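Local structure of GlcNAc-alpha-1,4-Gal-releasing endo-beta-galactosidase (Clostridium perfringens, 1UPS) at residues Phe34-Asn39 and Arg45-Asp50; Met246-Asn251 and Asp272-Trp277; Ala65-Arg68 and Ser73-Glu76. The protein probably hydrolyses beta-galactosidic bonds inside glycan chains as a calcium-binding family 16 glycosyl hydrolase, releasing GlcNAc-alpha-1,4-Gal. All blocks are in the same frame, centred on the assembly; numbering follows the deposited sequence.

Interaction 1 (Phe34-Asn39 and Arg45-Asp50). With CA (calcium ion), chain C.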
loop_
_atom_site.group_PDB
_atom_site.type_symbol
_atom_site.label_atom_id
_atom_site.label_comp_id
_atom_site.label_asym_id
_atom_site.label_seq_id
_atom_site.Cartn_x
_atom_site.Cartn_y
_atom_site.Cartn_z
ATOM N N PHE A 34 14.988 10.620 -6.429
ATOM C CA PHE A 34 14.088 11.767 -6.612
ATOM C C PHE A 34 13.805 12.396 -5.268
ATOM O O PHE A 34 13.600 11.693 -4.272
ATOM C CB PHE A 34 12.750 11.344 -7.234
ATOM C CG PHE A 34 11.740 12.487 -7.376
ATOM C CD1 PHE A 34 10.779 12.714 -6.395
ATOM C CD2 PHE A 34 11.777 13.329 -8.484
ATOM C CE1 PHE A 34 9.850 13.774 -6.524
ATOM C CE2 PHE A 34 10.860 14.379 -8.639
ATOM C CZ PHE A 34 9.888 14.600 -7.661
ATOM N N SER A 35 13.781 13.724 -5.233
ATOM C CA SER A 35 13.246 14.391 -4.064
ATOM C C SER A 35 12.668 15.751 -4.397
ATOM O O SER A 35 13.126 16.434 -5.323
ATOM C CB SER A 35 14.301 14.528 -2.972
ATOM O OG SER A 35 15.319 15.392 -3.397
ATOM N N ASP A 36 11.636 16.115 -3.645
ATOM C CA ASP A 36 11.189 17.482 -3.585
ATOM C C ASP A 36 10.971 17.805 -2.120
ATOM O O ASP A 36 10.123 17.200 -1.458
ATOM C CB ASP A 36 9.911 17.694 -4.407
ATOM C CG ASP A 36 9.667 19.152 -4.698
ATOM O OD1 ASP A 36 9.068 19.488 -5.752
ATOM O OD2 ASP A 36 10.081 20.034 -3.917
ATOM N N GLU A 37 11.761 18.755 -1.606
ATOM C CA GLU A 37 11.645 19.187 -0.216
ATOM C C GLU A 37 10.577 20.272 -0.023
ATOM O O GLU A 37 10.336 20.732 1.100
ATOM C CB GLU A 37 13.025 19.630 0.317
ATOM C CG GLU A 37 14.102 18.540 0.180
ATOM C CD GLU A 37 13.834 17.318 1.050
ATOM O OE1 GLU A 37 14.068 16.189 0.568
ATOM O OE2 GLU A 37 13.376 17.482 2.207
ATOM N N PHE A 38 9.908 20.648 -1.118
ATOM C CA PHE A 38 8.730 21.527 -1.089
ATOM C C PHE A 38 8.908 22.792 -0.242
ATOM O O PHE A 38 8.022 23.163 0.507
ATOM C CB PHE A 38 7.478 20.764 -0.617
ATOM C CG PHE A 38 6.970 19.719 -1.602
ATOM C CD1 PHE A 38 6.677 18.427 -1.163
ATOM C CD2 PHE A 38 6.759 20.038 -2.948
ATOM C CE1 PHE A 38 6.193 17.442 -2.050
ATOM C CE2 PHE A 38 6.251 19.067 -3.858
ATOM C CZ PHE A 38 5.973 17.777 -3.417
ATOM N N ASN A 39 10.044 23.453 -0.355
ATOM C CA ASN A 39 10.221 24.649 0.472
ATOM C C ASN A 39 9.603 25.922 -0.129
ATOM O O ASN A 39 9.335 26.906 0.598
ATOM C CB ASN A 39 11.674 24.797 0.915
ATOM C CG ASN A 39 12.174 23.575 1.717
ATOM O OD1 ASN A 39 11.449 22.998 2.553
ATOM N ND2 ASN A 39 13.408 23.169 1.445
ATOM N N ARG A 45 8.935 23.302 -11.756
ATOM C CA ARG A 45 8.263 22.874 -12.981
ATOM C C ARG A 45 9.080 21.873 -13.808
ATOM O O ARG A 45 8.625 21.383 -14.852
ATOM C CB ARG A 45 7.823 24.096 -13.795
ATOM C CG ARG A 45 6.781 24.912 -13.037
ATOM C CD ARG A 45 6.034 25.928 -13.863
ATOM N NE ARG A 45 5.077 26.668 -13.038
ATOM C CZ ARG A 45 3.826 26.268 -12.788
ATOM N NH1 ARG A 45 3.362 25.136 -13.314
ATOM N NH2 ARG A 45 3.030 27.013 -12.025
ATOM N N GLU A 46 10.283 21.562 -13.336
ATOM C CA GLU A 46 11.039 20.459 -13.909
ATOM C C GLU A 46 10.566 19.127 -13.324
ATOM O O GLU A 46 10.884 18.063 -13.865
ATOM C CB GLU A 46 12.554 20.659 -13.698
ATOM C CG GLU A 46 13.175 21.756 -14.569
ATOM C CD GLU A 46 12.944 21.557 -16.063
ATOM O OE1 GLU A 46 12.551 22.536 -16.741
ATOM O OE2 GLU A 46 13.162 20.431 -16.573
ATOM N N LYS A 47 9.793 19.176 -12.238
ATOM C CA LYS A 47 9.324 17.952 -11.561
ATOM C C LYS A 47 7.809 17.757 -11.647
ATOM O O LYS A 47 7.325 16.614 -11.713
ATOM C CB LYS A 47 9.742 17.976 -10.083
ATOM C CG LYS A 47 11.245 18.004 -9.877
ATOM C CD LYS A 47 11.653 18.076 -8.411
ATOM C CE LYS A 47 13.205 17.994 -8.315
ATOM N NZ LYS A 47 13.732 18.402 -6.992
ATOM N N TRP A 48 7.070 18.870 -11.623
ATOM C CA TRP A 48 5.604 18.846 -11.489
ATOM C C TRP A 48 4.894 19.746 -12.490
ATOM O O TRP A 48 5.399 20.827 -12.854
ATOM C CB TRP A 48 5.177 19.319 -10.081
ATOM C CG TRP A 48 5.819 18.556 -8.974
ATOM C CD1 TRP A 48 6.892 18.951 -8.219
ATOM C CD2 TRP A 48 5.453 17.254 -8.505
ATOM N NE1 TRP A 48 7.204 17.978 -7.296
ATOM C CE2 TRP A 48 6.354 16.916 -7.464
ATOM C CE3 TRP A 48 4.454 16.327 -8.865
ATOM C CZ2 TRP A 48 6.275 15.707 -6.757
ATOM C CZ3 TRP A 48 4.376 15.113 -8.167
ATOM C CH2 TRP A 48 5.296 14.812 -7.129
ATOM N N THR A 49 3.699 19.314 -12.885
ATOM C CA THR A 49 2.718 20.221 -13.453
ATOM C C THR A 49 1.578 20.462 -12.451
ATOM O O THR A 49 1.270 19.586 -11.638
ATOM C CB THR A 49 2.225 19.720 -14.831
ATOM O OG1 THR A 49 1.378 20.722 -15.416
ATOM C CG2 THR A 49 1.335 18.448 -14.731
ATOM N N ASP A 50 0.986 21.654 -12.483
ATOM C CA ASP A 50 -0.085 21.998 -11.537
ATOM C C ASP A 50 -1.477 21.948 -12.182
ATOM O O ASP A 50 -2.355 22.767 -11.910
ATOM C CB ASP A 50 0.199 23.323 -10.807
ATOM C CG ASP A 50 0.486 24.478 -11.748
ATOM O OD1 ASP A 50 0.719 25.607 -11.230
ATOM O OD2 ASP A 50 0.525 24.360 -12.992
HETATM CA CA CA C . 10.038 20.576 3.406
HETATM O O HOH W 1 11.880 19.104 3.726
HETATM O O HOH W 2 10.927 21.510 5.529
#
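Asp36 and Lys47 mark the closest backbone approach, CA to CA 8.2 Å, where the end of strand 30-36 faces the loop residues 45-50; side chains bridge the gap. Lys47 runs extended past Phe34, its CD 3.8 Å from CE2 of that ring, and its NZ then donates to the carbonyl of Ser35 (NZ to O 2.7 Å), nearly in line with the C=O bond. Trp48 presents its indole N-H to Asp36: NE1 lies 2.9 Å from OD1, which is met on the anti side with the oxygen near the indole plane, though the bond is bent (137° at the hydrogen). With CG anti to the backbone N (chi1 -163°), the Asp36 carboxylate also turns OD2 back to the N of Phe38, 2.9 Å away, closing an Asx turn. CZ2 of Trp48 sits 3.9 Å from CZ of Phe34 and equally far from CZ of Phe38, so the three rings form an aromatic cluster. One buried carboxylate is therefore held by two N-H groups, those of Trp48 and Phe38, one per oxygen, and the Asx turn this closes spans Glu37, whose carbonyl O binds the calcium ion.

Interaction 2 (Met246-Asn251 and Asp272-Trp277); sequences MGTILN and DYMRVW. With CA (calcium ion), chain C.
Thr248 and Met274 meet inside the beta-sandwich of the family 16 glycosyl hydrolase domain, a concanavalin-like jelly roll in which two antiparallel sheets are packed face to face. Strand 246-254 belongs to one sheet and strand 267-279 to the other, and no hydrogen bond joins the two segments: their closest CA atoms, those of Leu250 and Met274, are still 10.0 Å apart. Side chains alone fill the gap. Met274 does most of the reaching. Its CG stands anti to the backbone N (chi1 176°) and the chain stays extended through SD to CE, which carries the methyl group straight across to the facing sheet. There it meets Thr248 tip to tip, with CE 3.8 Å from the hydroxyl OG1 and 3.9 Å from the methyl CG2. Leu250, two residues along on the same face of its strand, brings CD1 to 4.4 Å from the sulfur, a looser touch. The contact is small and buried, and neighbours complete the layer: Phe34 and Trp48 also pack on Met274, while Trp148 lies against both Thr248 and Leu250.

The residues flanking Met274, Tyr273 and Arg275, point to the other side of the strand, away from the sandwich interior, and the guanidinium of Arg275 lies over the face of the Tyr273 ring, its CZ above the ring centre; Glu37 holds the same arginine in a salt bridge at NE. At the start of the segment Asp272 reaches the calcium ion, which Glu37 and Gly72 also bind. Asp272 supplies two ligands from one residue, its backbone O and its carboxylate OD2, each 2.4 Å from the metal.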
loop_
_atom_site.group_PDB
_atom_site.type_symbol
_atom_site.label_atom_id
_atom_site.label_comp_id
_atom_site.label_asym_id
_atom_site.label_seq_id
_atom_site.Cartn_x
_atom_site.Cartn_y
_atom_site.Cartn_z
ATOM N N MET A 246 5.466 4.242 -13.548
ATOM C CA MET A 246 4.268 4.914 -13.045
ATOM C C MET A 246 4.596 6.360 -12.737
ATOM O O MET A 246 5.741 6.687 -12.367
ATOM C CB MET A 246 3.760 4.217 -11.774
ATOM C CG MET A 246 3.277 2.779 -12.026
ATOM S SD MET A 246 2.745 1.957 -10.496
ATOM C CE MET A 246 0.964 2.433 -10.488
ATOM N N GLY A 247 3.584 7.221 -12.886
ATOM C CA GLY A 247 3.693 8.630 -12.554
ATOM C C GLY A 247 2.978 8.892 -11.246
ATOM O O GLY A 247 2.213 8.043 -10.794
ATOM N N THR A 248 3.221 10.066 -10.657
ATOM C CA THR A 248 2.716 10.394 -9.321
ATOM C C THR A 248 1.746 11.558 -9.363
ATOM O O THR A 248 1.988 12.541 -10.062
ATOM C CB THR A 248 3.921 10.766 -8.398
ATOM O OG1 THR A 248 4.743 9.597 -8.224
ATOM C CG2 THR A 248 3.442 11.125 -6.960
ATOM N N ILE A 249 0.674 11.447 -8.580
ATOM C CA ILE A 249 -0.268 12.557 -8.388
ATOM C C ILE A 249 -0.387 12.831 -6.897
ATOM O O ILE A 249 -0.499 11.895 -6.098
ATOM C CB ILE A 249 -1.676 12.188 -8.968
ATOM C CG1 ILE A 249 -1.552 11.781 -10.457
ATOM C CG2 ILE A 249 -2.688 13.345 -8.700
ATOM C CD1 ILE A 249 -2.877 11.335 -11.106
ATOM N N LEU A 250 -0.358 14.115 -6.523
ATOM C CA LEU A 250 -0.627 14.522 -5.154
ATOM C C LEU A 250 -1.768 15.531 -5.228
ATOM O O LEU A 250 -1.646 16.560 -5.892
ATOM C CB LEU A 250 0.620 15.183 -4.525
ATOM C CG LEU A 250 1.712 14.224 -4.070
ATOM C CD1 LEU A 250 3.082 14.985 -3.935
ATOM C CD2 LEU A 250 1.325 13.553 -2.768
ATOM N N ASN A 251 -2.880 15.233 -4.562
ATOM C CA ASN A 251 -4.059 16.084 -4.700
ATOM C C ASN A 251 -5.025 16.017 -3.522
ATOM O O ASN A 251 -4.840 15.232 -2.576
ATOM C CB ASN A 251 -4.734 15.926 -6.105
ATOM C CG ASN A 251 -5.407 14.575 -6.336
ATOM O OD1 ASN A 251 -5.098 13.582 -5.690
ATOM N ND2 ASN A 251 -6.340 14.544 -7.310
ATOM N N ASP A 272 5.463 17.924 3.570
ATOM C CA ASP A 272 6.799 18.432 3.902
ATOM C C ASP A 272 7.822 18.070 2.827
ATOM O O ASP A 272 8.661 18.901 2.438
ATOM C CB ASP A 272 7.216 17.899 5.286
ATOM C CG ASP A 272 8.603 18.356 5.712
ATOM O OD1 ASP A 272 9.195 17.642 6.558
ATOM O OD2 ASP A 272 9.155 19.393 5.272
ATOM N N TYR A 273 7.761 16.832 2.340
ATOM C CA TYR A 273 8.676 16.364 1.309
ATOM C C TYR A 273 8.140 15.108 0.653
ATOM O O TYR A 273 7.269 14.427 1.217
ATOM C CB TYR A 273 10.092 16.072 1.862
ATOM C CG TYR A 273 10.206 14.942 2.896
ATOM C CD1 TYR A 273 10.157 13.587 2.511
ATOM C CD2 TYR A 273 10.463 15.232 4.246
ATOM C CE1 TYR A 273 10.270 12.565 3.450
ATOM C CE2 TYR A 273 10.604 14.207 5.192
ATOM C CZ TYR A 273 10.516 12.892 4.790
ATOM O OH TYR A 273 10.654 11.901 5.729
ATOM N N MET A 274 8.664 14.822 -0.537
ATOM C CA MET A 274 8.523 13.525 -1.197
ATOM C C MET A 274 9.921 13.063 -1.605
ATOM O O MET A 274 10.686 13.832 -2.187
ATOM C CB MET A 274 7.637 13.626 -2.448
ATOM C CG MET A 274 7.551 12.300 -3.230
ATOM S SD MET A 274 6.585 12.491 -4.751
ATOM C CE MET A 274 7.180 11.095 -5.707
ATOM N N ARG A 275 10.252 11.814 -1.289
ATOM C CA ARG A 275 11.555 11.253 -1.630
ATOM C C ARG A 275 11.357 9.858 -2.191
ATOM O O ARG A 275 10.470 9.113 -1.748
ATOM C CB ARG A 275 12.456 11.193 -0.383
ATOM C CG ARG A 275 12.809 12.580 0.185
ATOM C CD ARG A 275 13.675 12.544 1.446
ATOM N NE ARG A 275 13.710 13.850 2.103
ATOM C CZ ARG A 275 13.909 14.032 3.408
ATOM N NH1 ARG A 275 14.122 12.989 4.216
ATOM N NH2 ARG A 275 13.917 15.267 3.911
ATOM N N VAL A 276 12.182 9.504 -3.168
ATOM C CA VAL A 276 12.193 8.140 -3.692
ATOM C C VAL A 276 13.625 7.627 -3.735
ATOM O O VAL A 276 14.514 8.283 -4.303
ATOM C CB VAL A 276 11.608 8.057 -5.118
ATOM C CG1 VAL A 276 11.488 6.603 -5.552
ATOM C CG2 VAL A 276 10.217 8.765 -5.198
ATOM N N TRP A 277 13.845 6.457 -3.136
ATOM C CA TRP A 277 15.165 5.845 -3.128
ATOM C C TRP A 277 15.155 4.533 -3.912
ATOM O O TRP A 277 14.113 3.882 -4.058
ATOM C CB TRP A 277 15.595 5.527 -1.695
ATOM C CG TRP A 277 15.828 6.677 -0.757
ATOM C CD1 TRP A 277 17.031 7.296 -0.495
ATOM C CD2 TRP A 277 14.882 7.250 0.149
ATOM N NE1 TRP A 277 16.872 8.242 0.489
ATOM C CE2 TRP A 277 15.561 8.243 0.899
ATOM C CE3 TRP A 277 13.516 7.042 0.394
ATOM C CZ2 TRP A 277 14.918 9.026 1.877
ATOM C CZ3 TRP A 277 12.876 7.826 1.357
ATOM C CH2 TRP A 277 13.583 8.799 2.097
HETATM CA CA CA C . 10.038 20.576 3.406
HETATM O O HOH W 2 10.927 21.510 5.529
HETATM O O HOH W 1 11.880 19.104 3.726
#

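Interaction 3 (Ala65-Arg68 and Ser73-Glu76)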
loop_
_atom_site.group_PDB
_atom_site.type_symbol
_atom_site.label_atom_id
_atom_site.label_comp_id
_atom_site.label_asym_id
_atom_site.label_seq_id
_atom_site.Cartn_x
_atom_site.Cartn_y
_atom_site.Cartn_z
ATOM N N ALA A 65 -4.558 23.731 -10.325
ATOM C CA ALA A 65 -4.542 23.603 -8.873
ATOM C C ALA A 65 -4.404 24.951 -8.196
ATOM O O ALA A 65 -3.808 25.877 -8.761
ATOM C CB ALA A 65 -3.385 22.709 -8.436
ATOM N N ASN A 66 -4.950 25.051 -6.985
ATOM C CA ASN A 66 -4.576 26.121 -6.077
ATOM C C ASN A 66 -3.691 25.559 -4.993
ATOM O O ASN A 66 -3.915 24.459 -4.523
ATOM C CB ASN A 66 -5.799 26.821 -5.498
ATOM C CG ASN A 66 -6.555 27.586 -6.565
ATOM O OD1 ASN A 66 -5.983 28.448 -7.265
ATOM N ND2 ASN A 66 -7.834 27.260 -6.724
ATOM N N TYR A 67 -2.657 26.314 -4.639
ATOM C CA TYR A 67 -1.691 25.855 -3.637
ATOM C C TYR A 67 -0.816 27.036 -3.195
ATOM O O TYR A 67 -0.788 28.095 -3.858
ATOM C CB TYR A 67 -0.803 24.710 -4.181
ATOM C CG TYR A 67 0.003 25.100 -5.412
ATOM C CD1 TYR A 67 -0.566 25.018 -6.693
ATOM C CD2 TYR A 67 1.311 25.580 -5.302
ATOM C CE1 TYR A 67 0.146 25.394 -7.829
ATOM C CE2 TYR A 67 2.047 25.977 -6.451
ATOM C CZ TYR A 67 1.449 25.867 -7.708
ATOM O OH TYR A 67 2.131 26.254 -8.844
ATOM N N ARG A 68 -0.151 26.857 -2.054
ATOM C CA ARG A 68 0.879 27.777 -1.564
ATOM C C ARG A 68 1.944 26.925 -0.885
ATOM O O ARG A 68 1.793 25.699 -0.767
ATOM C CB ARG A 68 0.308 28.817 -0.583
ATOM C CG ARG A 68 -0.312 28.274 0.707
ATOM C CD ARG A 68 -1.133 29.306 1.534
ATOM N NE ARG A 68 -1.445 28.797 2.873
ATOM C CZ ARG A 68 -2.568 28.179 3.229
ATOM N NH1 ARG A 68 -2.713 27.745 4.476
ATOM N NH2 ARG A 68 -3.552 27.981 2.362
ATOM N N SER A 73 6.363 23.377 3.644
ATOM C CA SER A 73 5.464 22.364 3.059
ATOM C C SER A 73 4.734 22.886 1.844
ATOM O O SER A 73 4.433 24.087 1.752
ATOM C CB SER A 73 4.417 21.920 4.094
ATOM O OG SER A 73 5.026 21.163 5.131
ATOM N N LEU A 74 4.443 21.994 0.904
ATOM C CA LEU A 74 3.421 22.298 -0.098
ATOM C C LEU A 74 2.043 22.194 0.570
ATOM O O LEU A 74 1.701 21.156 1.173
ATOM C CB LEU A 74 3.513 21.307 -1.269
ATOM C CG LEU A 74 2.357 21.319 -2.284
ATOM C CD1 LEU A 74 2.409 22.596 -3.114
ATOM C CD2 LEU A 74 2.459 20.060 -3.175
ATOM N N VAL A 75 1.260 23.263 0.451
ATOM C CA VAL A 75 -0.118 23.289 0.937
ATOM C C VAL A 75 -1.069 23.428 -0.263
ATOM O O VAL A 75 -1.332 24.539 -0.752
ATOM C CB VAL A 75 -0.348 24.423 1.982
ATOM C CG1 VAL A 75 -1.823 24.483 2.451
ATOM C CG2 VAL A 75 0.602 24.262 3.165
ATOM N N GLU A 76 -1.561 22.285 -0.740
ATOM C CA GLU A 76 -2.618 22.272 -1.764
ATOM C C GLU A 76 -3.927 22.619 -1.087
ATOM O O GLU A 76 -4.197 22.113 -0.010
ATOM C CB GLU A 76 -2.735 20.858 -2.344
ATOM C CG GLU A 76 -1.482 20.444 -3.096
ATOM C CD GLU A 76 -1.626 19.068 -3.741
ATOM O OE1 GLU A 76 -1.100 18.878 -4.866
ATOM O OE2 GLU A 76 -2.253 18.188 -3.117
#
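Arg68 and Val75 form the hydrogen-bonded pair of an antiparallel two-strand contact, and the arginine side chain can be followed from there. Its CB leaves the sheet on the same face as that of Val75. CG, placed between the backbone N and the carbonyl carbon (chi1 62°), comes 4.1 Å from CB of Val75. From CG to NE the chain is extended, running alongside the valine and pointing the same way, until the guanidinium lies over the branch: CG1 of Val75 sits 3.8 Å from CZ, under the centre of one flat face. At the rim NH1 and NH2 are taken up by salt bridges to Glu70 and Glu268. The valine thus supports the flat group from one face while two carboxylates help fix its rotation.

The backbones pair in both directions: N of Arg68 donates to O of Val75 (2.9 Å), and N of Val75 to O of Arg68 (2.8 Å). The next pair, Tyr67 with Glu76, is non-hydrogen-bonded, and CA of Tyr67 makes a CA-H...O contact with O of Val75 at 3.2 Å. Both side chains of that pair leave on the face away from Arg68. The Tyr67 ring slants past Leu74, with Tyr67 CD2 3.9 Å from Leu74 CD1. Its hydroxyl goes to Asp50, while Glu76 turns to the indole N-H of Trp269. Such alternation is that of antiparallel pairing, and with only a short turn between strands 66-70 and 73-78 it makes a beta hairpin, whose connection carries the calcium-binding Gly72.

How the interactions relate
From the N terminus, interaction 1 closes the short loop after strand 30-36, and interaction 3 then closes the hairpin of strands 66-70 and 73-78. Interaction 2 comes last, spanning the excursion between strands 246-254 and 267-279. The three follow in series, neither nested nor crossed. Strand 267-279 is the common element: it pairs with strand 30-36 and with strand 73-78 in one sheet, while interaction 2 carries it across to the other. Residues 45-50 and the hairpin also meet directly, through the backbone bond of Asp50 with Ala65. The calcium ion gathers ligands from three places, Glu37, the hairpin connection and Asp272, tying these chain segments together at one site.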